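Local coordinates for protein dTDP-4-dehydrorhamnose reductase (Yersinia enterocolitica, PDB 5U9C) that probably catalyses the NADPH-dependent reduction of dTDP-4-dehydro-beta-L-rhamnose to dTDP-L-rhamnose, a step of carbohydrate biosynthesis, at residues Trp156-Gly161 / Gly191-Ala196. Numbering follows the deposited sequence.
Sequences WMIGGG and GSITSA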
ATOM      1  N   TRP D 156     -20.581  11.031 -12.004  1.00 25.61           N
ATOM      2  CA  TRP D 156     -20.705  11.003 -13.471  1.00 26.05           C
ATOM      3  C   TRP D 156     -21.953  11.794 -13.885  1.00 26.42           C
ATOM      4  O   TRP D 156     -23.090  11.335 -13.688  1.00 25.64           O
ATOM      5  CB  TRP D 156     -20.798   9.570 -13.974  1.00 27.54           C
ATOM      6  CG  TRP D 156     -19.572   8.730 -13.679  1.00 27.86           C
ATOM      7  CD1 TRP D 156     -18.286   9.170 -13.546  1.00 28.67           C
ATOM      8  CD2 TRP D 156     -19.509   7.304 -13.660  1.00 27.44           C
ATOM      9  NE1 TRP D 156     -17.435   8.097 -13.366  1.00 30.75           N
ATOM     10  CE2 TRP D 156     -18.163   6.942 -13.454  1.00 29.67           C
ATOM     11  CE3 TRP D 156     -20.462   6.300 -13.756  1.00 27.40           C
ATOM     12  CZ2 TRP D 156     -17.758   5.615 -13.349  1.00 29.48           C
ATOM     13  CZ3 TRP D 156     -20.051   4.975 -13.655  1.00 28.23           C
ATOM     14  CH2 TRP D 156     -18.719   4.649 -13.454  1.00 28.37           C
HETATM   15  N   MSE D 157     -21.734  12.988 -14.425  1.00 26.19           N
HETATM   16  CA  MSE D 157     -22.828  13.895 -14.773  1.00 28.92           C
HETATM   17  C   MSE D 157     -23.626  13.440 -15.982  1.00 28.16           C
HETATM   18  O   MSE D 157     -23.063  13.059 -16.997  1.00 28.73           O
HETATM   19  CB  MSE D 157     -22.209  15.282 -14.992  1.00 30.35           C
HETATM   20  CG  MSE D 157     -23.233  16.427 -15.056  1.00 35.15           C
HETATM   21 SE   MSE D 157     -23.718  17.003 -13.233  1.00 37.08          SE
HETATM   22  CE  MSE D 157     -22.106  18.099 -12.945  1.00 33.50           C
ATOM     23  N   ILE D 158     -24.947  13.402 -15.851  1.00 27.76           N
ATOM     24  CA  ILE D 158     -25.814  13.107 -16.998  1.00 29.03           C
ATOM     25  C   ILE D 158     -26.720  14.332 -17.238  1.00 30.74           C
ATOM     26  O   ILE D 158     -27.311  14.898 -16.292  1.00 28.44           O
ATOM     27  CB  ILE D 158     -26.629  11.805 -16.837  1.00 28.85           C
ATOM     28  CG1 ILE D 158     -27.638  11.913 -15.699  1.00 30.67           C
ATOM     29  CG2 ILE D 158     -25.684  10.627 -16.599  1.00 28.30           C
ATOM     30  CD1 ILE D 158     -28.492  10.678 -15.534  1.00 31.58           C
ATOM     31  N   GLY D 159     -26.775  14.772 -18.486  1.00 31.45           N
ATOM     32  CA  GLY D 159     -27.584  15.924 -18.857  1.00 35.04           C
ATOM     33  C   GLY D 159     -27.252  16.434 -20.249  1.00 37.48           C
ATOM     34  O   GLY D 159     -26.228  16.067 -20.812  1.00 38.44           O
ATOM     35  N   GLY D 160     -28.121  17.289 -20.784  1.00 40.10           N
ATOM     36  CA  GLY D 160     -27.931  17.878 -22.106  1.00 42.23           C
ATOM     37  C   GLY D 160     -29.047  17.516 -23.062  1.00 43.23           C
ATOM     38  O   GLY D 160     -29.420  18.313 -23.902  1.00 44.24           O
ATOM     39  N   GLY D 161     -29.578  16.306 -22.940  1.00 43.45           N
ATOM     40  CA  GLY D 161     -30.676  15.883 -23.803  1.00 46.16           C
ATOM     41  C   GLY D 161     -30.251  15.519 -25.226  1.00 47.35           C
ATOM     42  O   GLY D 161     -29.053  15.523 -25.552  1.00 44.59           O
ATOM     43  N   GLY D 191     -18.762   3.939 -10.209  1.00 24.17           N
ATOM     44  CA  GLY D 191     -19.012   5.344  -9.880  1.00 23.93           C
ATOM     45  C   GLY D 191     -20.466   5.548  -9.522  1.00 24.40           C
ATOM     46  O   GLY D 191     -21.204   4.586  -9.351  1.00 24.61           O
ATOM     47  N   SER D 192     -20.857   6.813  -9.381  1.00 24.29           N
ATOM     48  CA  SER D 192     -22.215   7.216  -9.087  1.00 24.73           C
ATOM     49  C   SER D 192     -22.637   8.266 -10.110  1.00 25.61           C
ATOM     50  O   SER D 192     -21.819   9.101 -10.550  1.00 26.50           O
ATOM     51  CB  SER D 192     -22.282   7.821  -7.677  1.00 26.64           C
ATOM     52  OG  SER D 192     -21.963   6.853  -6.680  1.00 28.72           O
ATOM     53  N   ILE D 193     -23.911   8.260 -10.487  1.00 25.71           N
ATOM     54  CA  ILE D 193     -24.371   9.265 -11.443  1.00 25.34           C
ATOM     55  C   ILE D 193     -24.999  10.470 -10.732  1.00 24.99           C
ATOM     56  O   ILE D 193     -25.584  10.350  -9.651  1.00 24.99           O
ATOM     57  CB  ILE D 193     -25.376   8.702 -12.481  1.00 26.76           C
ATOM     58  CG1 ILE D 193     -26.591   8.085 -11.810  1.00 28.50           C
ATOM     59  CG2 ILE D 193     -24.699   7.686 -13.397  1.00 27.52           C
ATOM     60  CD1 ILE D 193     -27.628   7.591 -12.797  1.00 32.08           C
ATOM     61  N   THR D 194     -24.853  11.628 -11.351  1.00 23.41           N
ATOM     62  CA  THR D 194     -25.452  12.864 -10.887  1.00 23.68           C
ATOM     63  C   THR D 194     -26.272  13.454 -12.024  1.00 25.16           C
ATOM     64  O   THR D 194     -25.729  13.807 -13.088  1.00 23.25           O
ATOM     65  CB  THR D 194     -24.394  13.905 -10.477  1.00 23.56           C
ATOM     66  OG1 THR D 194     -23.630  13.414  -9.372  1.00 22.80           O
ATOM     67  CG2 THR D 194     -25.071  15.229 -10.052  1.00 24.58           C
ATOM     68  N   SER D 195     -27.576  13.568 -11.801  1.00 27.00           N
ATOM     69  CA  SER D 195     -28.474  14.209 -12.767  1.00 28.35           C
ATOM     70  C   SER D 195     -28.233  15.711 -12.740  1.00 28.34           C
ATOM     71  O   SER D 195     -28.424  16.349 -11.697  1.00 27.54           O
ATOM     72  CB  SER D 195     -29.942  13.930 -12.409  1.00 30.25           C
ATOM     73  OG  SER D 195     -30.808  14.845 -13.075  1.00 33.00           O
ATOM     74  N   ALA D 196     -27.807  16.280 -13.867  1.00 28.72           N
ATOM     75  CA  ALA D 196     -27.574  17.725 -13.944  1.00 30.12           C
ATOM     76  C   ALA D 196     -28.856  18.517 -13.618  1.00 32.61           C
ATOM     77  O   ALA D 196     -28.776  19.544 -12.950  1.00 31.88           O
ATOM     78  CB  ALA D 196     -27.013  18.137 -15.305  1.00 30.07           C
TER
HETATM   79  O   HOH W   1     -30.058  15.921 -16.172  1.00 30.37           O
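Trp156 and Gly191 show how a glycine at the start of segment 191-196 gives an indole a flat surface to lie against. From CB, 3.6 Å from Ser192 O, the side chain runs with CG beside its own backbone N (chi1 -62°) and still near Ser192 O. CE2, CZ2, CZ3 and CH2 then meet Gly191, CH2 reaching 3.3 Å from Gly191 N. Gly191 CA makes a CH-pi contact over one ring face, 3.7 Å from the six-membered centroid and 15° off the normal; Ser192 N covers the same face. NE1 is hydrogen-bonded to Glu260 OE1, and Arg225 adds a cation-pi contact. The Trp156 side chain is about 7 Å from those of Phe168 and Arg256, which bind (R)-malate in a structure of this protein.

A parallel ladder of four backbone hydrogen bonds runs from Trp156 N to Ser192 O (2.7 Å) to Ala196 N to Ile158 O (2.8 Å). On the face of Met157 and Thr194, the selenomethionine SE comes 3.9 Å from Thr194 CG2. On the other, the CD1 atoms of Ile158 and Ile193 meet at 4.2 Å.

Ser195 is the N-cap of helix 196-209, its OG hydrogen-bonded to Gln198 N. Strand 190-195 lies between 156-158 and 223-224; helix 279-288 packs on Ile158 and Ile193, helix 16-25 on Met157 and Ala196.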